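Local coordinates for actin-binding protein, cofilin/tropomyosin family protein, putative (PDB 4LIZ), which binds and stabilises actin filaments and may help to maintain F-actin during phagocytosis and pseudopod formation, at residues Ala10-Glu15 with Leu38-Lys43; Ile114-His117 with Asp123-Glu126; Ile17-Glu22 with Lys75-Val80; Phe4-Val9 with Ser99-Asp104; Phe26-Val31 with Ala53-Asp58. All coordinates share one frame; numbering follows the deposited sequence.

Contacts 1 and 5 each use one of the neighbouring strands 26-32 and 37-44, and contact 4, bringing the N-terminal arm to helix 92-108, packs against them. Contact 5 is buried and apolar, with the end of helix 48-54 set on strand 26-32, whereas contacts 1 to 4 are partly buried. Contact 2 joins edge strand 114-118 to the loop before helix 126-137, across the chain's centre from contact 1, and meets contact 5 through Leu124, which packs on Leu55. Contacts 1 and 3 share a sodium ion and a water; there apolar packing is joined by a salt bridge (contact 1) and metal-bound carbonyls. Contact 4 mixes apolar overlap with a water bridge.

Contact 1. Residues Ala10-Glu15 with Leu38-Lys43; sequences AGPVAE and LVVDAK. With NA (sodium ion), chain C.
The carboxylate of Glu15 is the flat group that matters here: Lys43 reaches its OE1, using the syn lone pair, on the side of the other oxygen, in a salt bridge of 2.8 Å from NZ to OE1. In the ADF homology fold of this coactosin, the bond ties helix 10-17 to edge strand 37-44. At the second oxygen, OE2, a water donates a bond of 2.7 Å and also takes a weak one from Lys43 NZ; Asn21 ND2 probably donates to OE2 as well. Both oxygens are thus engaged, which should limit rotation of the group. Next to it the puckered ring of Pro12 packs beside the bridge. Its CB lies 3.9 Å from Lys43 CD, so the CD methylene of the lysine rests on the proline, while its CG meets Val40 CG2 at 4.0 Å. Proline suits the first turn of a helix, where its missing N-H costs no bond. The lysine starts with CG anti to the backbone N (chi1 -172°) and bends at chi3 to bring its amine to the glutamate. Glu15 also serves by its backbone: its O binds the sodium ion at 2.3 Å.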
# COMPACT_ATOMS: atom_id res chain seq x y z
N ALA A 10 10.28 1.00 6.55
CA ALA A 10 11.29 1.03 5.54
C ALA A 10 11.84 -0.35 5.10
O ALA A 10 12.17 -0.55 3.94
CB ALA A 10 12.43 1.97 5.97
N GLY A 11 11.97 -1.20 6.08
CA GLY A 11 12.50 -2.53 5.79
C GLY A 11 11.75 -3.33 4.75
O GLY A 11 12.24 -3.77 3.70
N PRO A 12 10.42 -3.51 5.05
CA PRO A 12 9.67 -4.23 4.08
C PRO A 12 9.49 -3.54 2.73
O PRO A 12 9.35 -4.19 1.72
CB PRO A 12 8.28 -4.41 4.77
CG PRO A 12 8.58 -4.28 6.19
CD PRO A 12 9.72 -3.32 6.34
N VAL A 13 9.44 -2.21 2.70
CA VAL A 13 9.39 -1.46 1.45
C VAL A 13 10.64 -1.78 0.56
O VAL A 13 10.49 -2.07 -0.57
CB VAL A 13 9.24 0.07 1.82
CG1 VAL A 13 9.49 0.93 0.56
CG2 VAL A 13 7.85 0.33 2.39
N ALA A 14 11.78 -1.78 1.24
CA ALA A 14 12.99 -2.13 0.52
C ALA A 14 12.94 -3.58 -0.03
O ALA A 14 13.41 -3.89 -1.12
CB ALA A 14 14.19 -1.99 1.42
N GLU A 15 12.33 -4.49 0.79
CA GLU A 15 12.16 -5.86 0.35
C GLU A 15 11.33 -5.97 -0.94
O GLU A 15 11.59 -6.74 -1.84
CB GLU A 15 11.62 -6.74 1.45
CG GLU A 15 12.54 -6.88 2.65
CD GLU A 15 12.01 -7.89 3.59
OE1 GLU A 15 11.19 -7.61 4.45
OE2 GLU A 15 12.47 -9.05 3.50
N LEU A 38 2.96 1.90 13.16
CA LEU A 38 2.60 0.96 12.13
C LEU A 38 3.28 -0.40 12.38
O LEU A 38 4.42 -0.45 12.89
CB LEU A 38 3.05 1.50 10.76
CG LEU A 38 1.95 2.26 9.99
CD1 LEU A 38 1.51 3.42 10.79
CD2 LEU A 38 2.39 2.63 8.65
N VAL A 39 2.60 -1.43 12.03
CA VAL A 39 3.12 -2.81 12.14
C VAL A 39 2.88 -3.52 10.85
O VAL A 39 1.97 -3.17 10.05
CB VAL A 39 2.46 -3.56 13.33
CG1 VAL A 39 2.84 -2.80 14.64
CG2 VAL A 39 0.97 -3.78 13.16
N VAL A 40 3.58 -4.61 10.61
CA VAL A 40 3.28 -5.45 9.46
C VAL A 40 2.11 -6.38 9.73
O VAL A 40 2.16 -7.18 10.63
CB VAL A 40 4.50 -6.31 9.08
CG1 VAL A 40 4.12 -7.33 8.03
CG2 VAL A 40 5.59 -5.43 8.58
N ASP A 41 1.05 -6.23 8.95
CA ASP A 41 -0.06 -7.17 8.95
C ASP A 41 0.15 -8.39 8.07
O ASP A 41 -0.22 -9.45 8.40
CB ASP A 41 -1.37 -6.47 8.53
CG ASP A 41 -1.94 -5.56 9.60
OD1 ASP A 41 -1.49 -5.56 10.72
OD2 ASP A 41 -2.85 -4.83 9.24
N ALA A 42 0.73 -8.20 6.91
CA ALA A 42 1.03 -9.28 6.01
C ALA A 42 2.24 -8.92 5.10
O ALA A 42 2.43 -7.80 4.80
CB ALA A 42 -0.18 -9.57 5.17
N LYS A 43 3.00 -9.92 4.66
CA LYS A 43 4.11 -9.70 3.83
C LYS A 43 4.46 -10.98 3.17
O LYS A 43 4.40 -12.04 3.82
CB LYS A 43 5.26 -9.22 4.68
CG LYS A 43 6.42 -8.77 3.84
CD LYS A 43 7.60 -8.29 4.70
CE LYS A 43 8.37 -9.42 5.49
NZ LYS A 43 9.56 -8.91 6.26
NA NA C . 11.14 -8.08 -3.67
O HOH W 1 11.63 -11.26 4.78
O HOH W 2 10.79 -8.79 -5.89

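Contact 2. Residues Ile114-His117 with Asp123-Glu126; sequences IELH and DLVE
Asp123 OD2 is gripped by two backbone N-H groups, those of Thr119 and Ser120, in the turn just after strand 114-118. An aspartate suits this place because one short carboxylate can gather two successive backbone amides of the turn. The same OD2 comes only to 4.5 Å from His117 O, so the acid meets the strand loosely and its hold is on the turn.

The apolar half of the contact lies deeper. Leu116 CD1 touches Leu124 CD2 at 4.3 Å, methyl against methyl, and this is a modest overlap and not a tight fit. The CB of Leu124 does not head for the strand, but with CG anti to the carbonyl carbon (chi1 -60°) CD2 comes to lie against Leu116. Leucine suits both positions, since its forked end can bridge the distance between a strand and a loop whose CA atoms, at Leu116 and Leu124, stand 8.3 Å apart. Leu116 also leans on Val80 of the neighbouring strand 76-85 and on Ile129 of helix 126-137.

His117 points to the other face of the sheet, where it packs on Met98 and Lys102 of helix 92-108 while its ND1 is hydrogen-bonded to Ser83 OG. Strand residues of opposite sides therefore serve different helices. After Leu124, Val125 takes the N-cap position of helix 126-137. The arrangement is that of the closing strand, turn and C-terminal helix of the ADF homology fold, in which the last strand lies parallel to strand 76-85 and the final helix folds back over it.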
# COMPACT_ATOMS: atom_id res chain seq x y z
N ILE A 114 1.54 4.60 -8.86
CA ILE A 114 0.21 4.96 -8.66
C ILE A 114 -0.09 4.95 -7.19
O ILE A 114 0.48 4.16 -6.39
CB ILE A 114 -0.81 4.19 -9.38
CG1 ILE A 114 -0.76 2.75 -9.03
CG2 ILE A 114 -0.70 4.31 -10.94
CD1 ILE A 114 -2.02 2.02 -9.46
N GLU A 115 -0.97 5.84 -6.73
CA GLU A 115 -1.49 5.92 -5.40
C GLU A 115 -3.00 5.85 -5.44
O GLU A 115 -3.64 6.53 -6.30
CB GLU A 115 -1.11 7.27 -4.74
CG GLU A 115 -1.84 7.53 -3.46
CD GLU A 115 -1.42 8.80 -2.70
OE1 GLU A 115 -0.54 9.54 -3.26
OE2 GLU A 115 -1.98 9.00 -1.62
N LEU A 116 -3.59 5.01 -4.62
CA LEU A 116 -5.03 4.79 -4.56
C LEU A 116 -5.47 4.91 -3.14
O LEU A 116 -4.82 4.38 -2.19
CB LEU A 116 -5.44 3.41 -5.03
CG LEU A 116 -4.83 3.02 -6.38
CD1 LEU A 116 -4.57 1.53 -6.62
CD2 LEU A 116 -5.59 3.78 -7.41
N HIS A 117 -6.58 5.56 -2.85
CA HIS A 117 -7.21 5.51 -1.62
C HIS A 117 -8.51 4.65 -1.74
O HIS A 117 -9.37 4.93 -2.65
CB HIS A 117 -7.64 6.92 -1.08
CG HIS A 117 -8.28 6.88 0.25
ND1 HIS A 117 -7.66 6.45 1.41
CD2 HIS A 117 -9.56 7.12 0.63
CE1 HIS A 117 -8.47 6.47 2.41
NE2 HIS A 117 -9.65 6.88 1.95
N ASP A 123 -13.07 -0.80 -4.74
CA ASP A 123 -12.23 0.27 -5.19
C ASP A 123 -10.93 -0.26 -5.78
O ASP A 123 -10.19 0.47 -6.31
CB ASP A 123 -11.85 1.22 -4.02
CG ASP A 123 -13.02 2.04 -3.50
OD1 ASP A 123 -13.92 2.29 -4.29
OD2 ASP A 123 -13.02 2.37 -2.35
N LEU A 124 -10.66 -1.55 -5.58
CA LEU A 124 -9.37 -2.13 -5.92
C LEU A 124 -9.54 -3.30 -6.88
O LEU A 124 -9.82 -4.39 -6.49
CB LEU A 124 -8.65 -2.61 -4.63
CG LEU A 124 -8.36 -1.52 -3.58
CD1 LEU A 124 -7.89 -2.19 -2.31
CD2 LEU A 124 -7.32 -0.56 -4.11
N VAL A 125 -9.31 -3.01 -8.14
CA VAL A 125 -9.66 -3.94 -9.25
C VAL A 125 -8.49 -3.99 -10.12
O VAL A 125 -8.03 -3.02 -10.72
CB VAL A 125 -10.95 -3.49 -9.98
CG1 VAL A 125 -11.26 -4.41 -11.19
CG2 VAL A 125 -12.07 -3.38 -9.07
N GLU A 126 -7.99 -5.20 -10.37
CA GLU A 126 -6.75 -5.35 -11.10
C GLU A 126 -6.74 -4.69 -12.49
O GLU A 126 -5.83 -4.03 -12.83
CB GLU A 126 -6.45 -6.87 -11.29
CG GLU A 126 -5.28 -7.18 -12.21
CD GLU A 126 -3.92 -6.72 -11.68
OE1 GLU A 126 -3.78 -6.66 -10.50
OE2 GLU A 126 -3.04 -6.44 -12.49

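Contact 3. Residues Ile17-Glu22 with Lys75-Val80; sequences IDDKNE and KRVKFV. With NA (sodium ion), chain C.
Ile17 packs closely on the ring of buried Phe79, whereas Asp19, two residues on and exposed to solvent, barely meets Val77. In the tight part Ile17 CG1 sits over one ring face in a CH-pi contact, 4.3 Å from the centroid and displaced toward the rim. The CG2 branch, anti to the backbone N, comes to 4.0 Å from Phe79 CZ, and the two side chains cross at about a right angle. A beta-branched residue suits this place beside the ring because one branch can lie over the ring face while the other meets CZ. On the loose side Asp19 OD1 is 4.4 Å from Val77 CG2, an incidental approach, since its real partner is the guanidinium of Arg66.

The turn itself is held by its own polar atoms. Asp18 OD1 takes the N-H of Lys20 at 3.0 Å, from 51° out of the carboxylate plane, an Asx turn inside the type I turn of 18-21. A sodium ion is bound by Asp18 O at 2.6 Å and Asn21 O at 2.4 Å, with Glu15 O, Val24 O and a water. All its protein ligands are neutral carbonyls, which is consistent with a structural ion that helps to hold the loop's shape, beside the strand that leads out of the actin-binding F-loop.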
# COMPACT_ATOMS: atom_id res chain seq x y z
N ILE A 17 10.80 -3.59 -3.22
CA ILE A 17 11.56 -3.00 -4.28
C ILE A 17 12.69 -3.92 -4.79
O ILE A 17 12.95 -3.95 -5.93
CB ILE A 17 12.07 -1.63 -3.90
CG1 ILE A 17 10.91 -0.69 -3.65
CG2 ILE A 17 12.92 -1.05 -5.01
CD1 ILE A 17 11.33 0.59 -3.03
N ASP A 18 13.32 -4.64 -3.89
CA ASP A 18 14.48 -5.44 -4.23
C ASP A 18 14.07 -6.57 -5.15
O ASP A 18 13.45 -7.47 -4.77
CB ASP A 18 15.05 -6.00 -2.92
CG ASP A 18 16.35 -6.76 -3.08
OD1 ASP A 18 16.84 -6.91 -4.16
OD2 ASP A 18 16.80 -7.18 -2.04
N ASP A 19 14.53 -6.47 -6.38
CA ASP A 19 14.25 -7.45 -7.40
C ASP A 19 14.84 -8.81 -7.03
O ASP A 19 14.37 -9.79 -7.47
CB ASP A 19 14.89 -7.06 -8.75
CG ASP A 19 14.18 -5.92 -9.44
OD1 ASP A 19 13.08 -5.56 -9.09
OD2 ASP A 19 14.81 -5.41 -10.37
N LYS A 20 15.93 -8.79 -6.28
CA LYS A 20 16.57 -9.98 -5.86
C LYS A 20 16.05 -10.57 -4.62
O LYS A 20 16.55 -11.60 -4.17
CB LYS A 20 18.10 -9.69 -5.74
CG LYS A 20 18.82 -8.96 -6.79
CD LYS A 20 19.02 -9.89 -7.93
CE LYS A 20 19.84 -9.17 -8.97
NZ LYS A 20 19.64 -9.84 -10.25
N ASN A 21 15.06 -9.97 -3.94
CA ASN A 21 14.37 -10.54 -2.83
C ASN A 21 13.05 -10.96 -3.43
O ASN A 21 12.01 -10.24 -3.29
CB ASN A 21 14.20 -9.55 -1.69
CG ASN A 21 13.54 -10.15 -0.49
OD1 ASN A 21 12.95 -11.26 -0.55
ND2 ASN A 21 13.62 -9.45 0.68
N GLU A 22 13.01 -12.14 -4.02
CA GLU A 22 11.83 -12.66 -4.63
C GLU A 22 10.78 -13.18 -3.69
O GLU A 22 9.67 -13.39 -4.13
CB GLU A 22 12.29 -13.75 -5.66
CG GLU A 22 13.12 -13.16 -6.76
CD GLU A 22 13.37 -14.20 -7.87
OE1 GLU A 22 13.46 -15.40 -7.58
OE2 GLU A 22 13.47 -13.79 -9.02
N LYS A 75 8.57 -4.89 -20.72
CA LYS A 75 8.04 -5.19 -19.38
C LYS A 75 8.86 -4.39 -18.37
O LYS A 75 10.10 -4.33 -18.46
CB LYS A 75 8.19 -6.67 -19.01
CG LYS A 75 7.23 -7.60 -19.73
CD LYS A 75 5.79 -7.13 -19.61
CE LYS A 75 4.82 -8.29 -19.69
NZ LYS A 75 3.41 -7.80 -19.64
N ARG A 76 8.17 -3.71 -17.45
CA ARG A 76 8.83 -2.93 -16.45
C ARG A 76 8.08 -3.20 -15.12
O ARG A 76 6.85 -3.39 -15.11
CB ARG A 76 8.67 -1.44 -16.74
CG ARG A 76 9.25 -0.92 -18.05
CD ARG A 76 10.12 0.30 -17.72
NE ARG A 76 10.56 1.03 -18.90
CZ ARG A 76 11.39 0.56 -19.84
NH1 ARG A 76 11.88 -0.68 -19.76
NH2 ARG A 76 11.72 1.33 -20.87
N VAL A 77 8.86 -3.10 -14.07
CA VAL A 77 8.35 -3.19 -12.69
C VAL A 77 7.71 -1.88 -12.34
O VAL A 77 8.22 -0.80 -12.64
CB VAL A 77 9.48 -3.56 -11.68
CG1 VAL A 77 8.89 -3.72 -10.28
CG2 VAL A 77 10.10 -4.86 -12.23
N LYS A 78 6.50 -1.96 -11.72
CA LYS A 78 5.79 -0.79 -11.26
C LYS A 78 5.37 -1.07 -9.82
O LYS A 78 5.19 -2.20 -9.41
CB LYS A 78 4.49 -0.63 -12.05
CG LYS A 78 4.77 -0.41 -13.56
CD LYS A 78 5.29 0.95 -13.84
CE LYS A 78 5.37 1.15 -15.38
NZ LYS A 78 5.80 2.53 -15.70
N PHE A 79 5.27 0.00 -9.03
CA PHE A 79 4.92 -0.09 -7.64
C PHE A 79 3.62 0.61 -7.37
O PHE A 79 3.38 1.74 -7.87
CB PHE A 79 6.01 0.48 -6.78
CG PHE A 79 7.33 -0.22 -6.96
CD1 PHE A 79 7.54 -1.53 -6.54
CD2 PHE A 79 8.37 0.43 -7.63
CE1 PHE A 79 8.73 -2.16 -6.79
CE2 PHE A 79 9.56 -0.23 -7.88
CZ PHE A 79 9.73 -1.51 -7.45
N VAL A 80 2.75 -0.01 -6.61
CA VAL A 80 1.40 0.48 -6.26
C VAL A 80 1.38 0.77 -4.78
O VAL A 80 1.67 -0.11 -3.96
CB VAL A 80 0.33 -0.53 -6.65
CG1 VAL A 80 -1.05 -0.01 -6.26
CG2 VAL A 80 0.36 -0.86 -8.17
NA NA C . 11.14 -8.08 -3.67
O HOH W 2 10.79 -8.79 -5.89

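Contact 4. Residues Phe4-Val9 with Ser99-Asp104; sequences FDLSEV and SILKGD
Phe4 lays one face of its ring over Leu101, whose CD2 lies 4.1 Å from the ring centroid and only 5° off the normal, a CH-pi contact squarely over the centre. The other branch works nearer the backbone, with Leu101 CD1 3.7 Å from Phe4 CB. Leucine does both jobs because CG stands anti to the backbone N (chi1 176°), sending the forked end out from helix 92-108 so that CD2 lies under the ring centre and CD1 under the CB-CG end of the ring. The same CD1 is 4.1 Å from Leu6 CD2, so this one methyl touches both Phe4 and Leu6. Leu6 spans one turn further along the helix, its CD1 lying 3.7 Å from Asp104 CB.

The rim is polar. A water donates to Phe4 O at 2.8 Å and to Asp104 OD2 at 3.0 Å, linking arm and helix where their atoms do not meet directly. Asp104 has more work: OD2 also bonds Ser2 OG, and OD1 accepts from the N of Met1, whose amino group probably carries a charge that would favour the ionised acid.

On the arm's far side Asp5 OD1 receives two bonds from Ser7, one from N nearly along the C-O axis and one from OG on the syn side, tilted 24° out of the carboxylate plane. This Asx turn shapes the chain just ahead of helix 10-17. Together these contacts dock the N-terminal arm on the long helix 92-108 of the ADF homology fold, with Phe4 and Leu6 reaching on to strands 26-32 and 37-44 of the central sheet.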
# COMPACT_ATOMS: atom_id res chain seq x y z
N PHE A 4 3.28 9.22 14.61
CA PHE A 4 3.30 7.78 14.56
C PHE A 4 4.72 7.28 14.38
O PHE A 4 5.46 7.87 13.66
CB PHE A 4 2.43 7.27 13.40
CG PHE A 4 1.01 7.06 13.75
CD1 PHE A 4 0.17 8.13 13.95
CD2 PHE A 4 0.52 5.83 13.94
CE1 PHE A 4 -1.13 7.94 14.31
CE2 PHE A 4 -0.78 5.63 14.29
CZ PHE A 4 -1.60 6.69 14.48
N ASP A 5 5.04 6.17 15.05
CA ASP A 5 6.29 5.45 14.87
C ASP A 5 6.19 4.63 13.56
O ASP A 5 5.38 3.75 13.47
CB ASP A 5 6.50 4.57 16.09
CG ASP A 5 7.69 3.59 15.96
OD1 ASP A 5 8.42 3.61 15.00
OD2 ASP A 5 7.89 2.87 16.96
N LEU A 6 7.05 5.00 12.64
CA LEU A 6 7.14 4.33 11.30
C LEU A 6 8.35 3.43 11.13
O LEU A 6 8.70 3.05 10.02
CB LEU A 6 7.09 5.37 10.15
CG LEU A 6 5.91 6.32 10.08
CD1 LEU A 6 5.92 7.09 8.78
CD2 LEU A 6 4.62 5.64 10.40
N SER A 7 8.99 3.08 12.27
CA SER A 7 10.18 2.24 12.26
C SER A 7 10.04 0.92 11.49
O SER A 7 11.07 0.38 11.02
CB SER A 7 10.69 2.03 13.68
OG SER A 7 9.84 1.39 14.50
N GLU A 8 8.86 0.36 11.44
CA GLU A 8 8.57 -0.92 10.77
C GLU A 8 8.41 -0.83 9.27
O GLU A 8 8.26 -1.84 8.61
CB GLU A 8 7.41 -1.69 11.40
CG GLU A 8 7.54 -2.07 12.85
CD GLU A 8 8.53 -3.22 12.95
OE1 GLU A 8 8.31 -4.23 12.24
OE2 GLU A 8 9.46 -3.04 13.69
N VAL A 9 8.37 0.36 8.71
CA VAL A 9 8.01 0.56 7.30
C VAL A 9 9.10 0.34 6.29
O VAL A 9 8.93 -0.26 5.26
CB VAL A 9 7.29 1.94 7.10
CG1 VAL A 9 6.93 2.15 5.64
CG2 VAL A 9 6.08 2.05 8.02
N SER A 99 -4.93 11.41 6.59
CA SER A 99 -4.14 12.10 5.65
C SER A 99 -2.76 12.47 6.20
O SER A 99 -1.77 12.43 5.43
CB SER A 99 -4.83 13.45 5.14
OG SER A 99 -5.98 13.15 4.35
N ILE A 100 -2.66 12.95 7.43
CA ILE A 100 -1.36 13.37 8.00
C ILE A 100 -0.47 12.07 8.12
O ILE A 100 0.73 12.13 7.79
CB ILE A 100 -1.48 14.13 9.30
CG1 ILE A 100 -0.20 14.82 9.63
CG2 ILE A 100 -2.06 13.37 10.41
CD1 ILE A 100 -0.30 15.83 10.72
N LEU A 101 -1.09 10.94 8.50
CA LEU A 101 -0.28 9.69 8.65
C LEU A 101 0.16 9.29 7.26
O LEU A 101 1.32 8.87 7.05
CB LEU A 101 -1.11 8.69 9.28
CG LEU A 101 -0.49 7.27 9.43
CD1 LEU A 101 0.85 7.34 10.10
CD2 LEU A 101 -1.45 6.41 10.20
N LYS A 102 -0.70 9.28 6.27
CA LYS A 102 -0.41 8.95 4.87
C LYS A 102 0.78 9.76 4.35
O LYS A 102 1.63 9.24 3.66
CB LYS A 102 -1.67 9.19 4.02
CG LYS A 102 -1.52 8.87 2.60
CD LYS A 102 -2.73 9.55 1.77
CE LYS A 102 -4.06 9.11 2.21
NZ LYS A 102 -5.13 9.64 1.32
N GLY A 103 0.82 11.06 4.66
CA GLY A 103 1.89 11.89 4.21
C GLY A 103 3.21 11.40 4.78
O GLY A 103 4.24 11.38 4.05
N ASP A 104 3.24 11.07 6.05
CA ASP A 104 4.47 10.55 6.72
C ASP A 104 4.83 9.22 6.03
O ASP A 104 6.04 8.96 5.75
CB ASP A 104 4.25 10.37 8.13
CG ASP A 104 4.25 11.67 8.96
OD1 ASP A 104 4.53 12.74 8.41
OD2 ASP A 104 4.04 11.50 10.14
O HOH W 3 5.89 10.09 12.00

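Contact 5. Residues Phe26-Val31 with Ala53-Asp58; sequences FVVFGV and AALKED
This is a buried apolar contact in which strand 26-32 of the central sheet receives the end of helix 48-54 and the chain leaving it, helix-on-sheet packing in the ADF homology fold. Val28 carries it from the strand, dividing its two methyls between neighbouring residues. CG2 meets the CB of Ala54 at 3.9 Å, and CG1 meets CD2 of Leu55 at 4.1 Å. The fork is set by chi1 of 179°, which holds CG1 anti to the backbone N and CG2 beside it. Alanine suits its position, for its single methyl allows the two backbones to lie with CA atoms of Val28 and Ala54 7.0 Å apart. Leu55 does not start toward the strand, yet its CD2 end comes near enough to touch Val28 CG1. A longer side chain suits this place, since it must span the gap from a backbone that is already leaving the helix.

The backbone of Val28 is held in its own layer, since both Asp41 and Ala42 bond to it across a classic beta bulge of strand 37-44. The polar groups leaving the helix find partners as well: Gln61 takes the N-H of Lys56 with its OE1 and gives its amide NE2 to Ala54 O. On the outer side, the lysine chain folds back so that Lys56 NZ makes a weak hydrogen bond of 3.2 Å with Ala53 O.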
# COMPACT_ATOMS: atom_id res chain seq x y z
N PHE A 26 4.80 -7.92 -1.79
CA PHE A 26 3.82 -7.01 -1.18
C PHE A 26 3.97 -6.92 0.28
O PHE A 26 4.48 -7.86 0.95
CB PHE A 26 2.36 -7.53 -1.51
CG PHE A 26 1.82 -8.58 -0.59
CD1 PHE A 26 2.11 -9.89 -0.86
CD2 PHE A 26 1.10 -8.30 0.52
CE1 PHE A 26 1.68 -10.89 0.01
CE2 PHE A 26 0.65 -9.25 1.38
CZ PHE A 26 1.03 -10.57 1.14
N VAL A 27 3.49 -5.84 0.88
CA VAL A 27 3.34 -5.66 2.28
C VAL A 27 2.08 -4.91 2.63
O VAL A 27 1.70 -4.03 1.82
CB VAL A 27 4.57 -5.03 2.96
CG1 VAL A 27 4.87 -3.65 2.33
CG2 VAL A 27 4.48 -4.92 4.46
N VAL A 28 1.43 -5.31 3.70
CA VAL A 28 0.28 -4.58 4.28
C VAL A 28 0.63 -4.18 5.66
O VAL A 28 1.07 -5.05 6.45
CB VAL A 28 -1.00 -5.42 4.19
CG1 VAL A 28 -2.17 -4.66 4.83
CG2 VAL A 28 -1.33 -5.84 2.80
N PHE A 29 0.47 -2.89 6.02
CA PHE A 29 0.68 -2.39 7.31
C PHE A 29 -0.60 -2.07 8.04
O PHE A 29 -1.56 -1.53 7.41
CB PHE A 29 1.49 -1.06 7.30
CG PHE A 29 2.86 -1.16 6.63
CD1 PHE A 29 3.92 -1.74 7.37
CD2 PHE A 29 3.11 -0.75 5.34
CE1 PHE A 29 5.15 -1.82 6.77
CE2 PHE A 29 4.39 -0.87 4.80
CZ PHE A 29 5.38 -1.42 5.53
N GLY A 30 -0.65 -2.46 9.27
CA GLY A 30 -1.71 -2.04 10.16
C GLY A 30 -1.26 -0.98 11.12
O GLY A 30 -0.10 -0.58 11.22
N VAL A 31 -2.23 -0.41 11.80
CA VAL A 31 -2.02 0.76 12.63
C VAL A 31 -2.40 0.44 14.06
O VAL A 31 -3.58 0.09 14.31
CB VAL A 31 -2.84 1.97 12.01
CG1 VAL A 31 -2.65 3.23 12.84
CG2 VAL A 31 -2.42 2.32 10.64
N ALA A 53 -6.87 -9.56 0.38
CA ALA A 53 -7.18 -10.49 1.42
C ALA A 53 -6.86 -10.11 2.81
O ALA A 53 -7.45 -10.56 3.80
CB ALA A 53 -6.52 -11.84 1.09
N ALA A 54 -5.85 -9.24 2.95
CA ALA A 54 -5.40 -8.72 4.20
C ALA A 54 -6.07 -7.43 4.70
O ALA A 54 -5.87 -7.08 5.86
CB ALA A 54 -3.85 -8.51 4.18
N LEU A 55 -6.84 -6.80 3.81
CA LEU A 55 -7.49 -5.54 4.17
C LEU A 55 -8.77 -5.79 4.99
O LEU A 55 -9.59 -6.55 4.47
CB LEU A 55 -7.76 -4.73 2.95
CG LEU A 55 -6.52 -4.23 2.21
CD1 LEU A 55 -6.87 -3.51 0.89
CD2 LEU A 55 -5.67 -3.34 3.05
N LYS A 56 -8.94 -5.16 6.10
CA LYS A 56 -10.03 -5.47 7.07
C LYS A 56 -11.02 -4.30 7.10
O LYS A 56 -10.66 -3.13 7.09
CB LYS A 56 -9.44 -5.74 8.41
CG LYS A 56 -8.45 -6.89 8.52
CD LYS A 56 -9.05 -8.17 7.92
CE LYS A 56 -8.04 -9.33 7.97
NZ LYS A 56 -8.33 -10.21 6.82
N GLU A 57 -12.30 -4.67 7.06
CA GLU A 57 -13.36 -3.69 7.02
C GLU A 57 -13.38 -2.73 8.15
O GLU A 57 -13.84 -1.57 7.98
CB GLU A 57 -14.73 -4.46 7.04
CG GLU A 57 -15.90 -3.53 6.68
CD GLU A 57 -17.27 -4.03 7.04
OE1 GLU A 57 -17.45 -5.27 7.21
OE2 GLU A 57 -18.16 -3.15 7.13
N ASP A 58 -12.84 -3.07 9.27
CA ASP A 58 -12.80 -2.21 10.44
C ASP A 58 -11.50 -1.53 10.77
O ASP A 58 -11.27 -1.06 11.88
CB ASP A 58 -13.35 -2.94 11.66
CG ASP A 58 -12.45 -4.04 12.11
OD1 ASP A 58 -11.57 -4.45 11.33
OD2 ASP A 58 -12.57 -4.46 13.27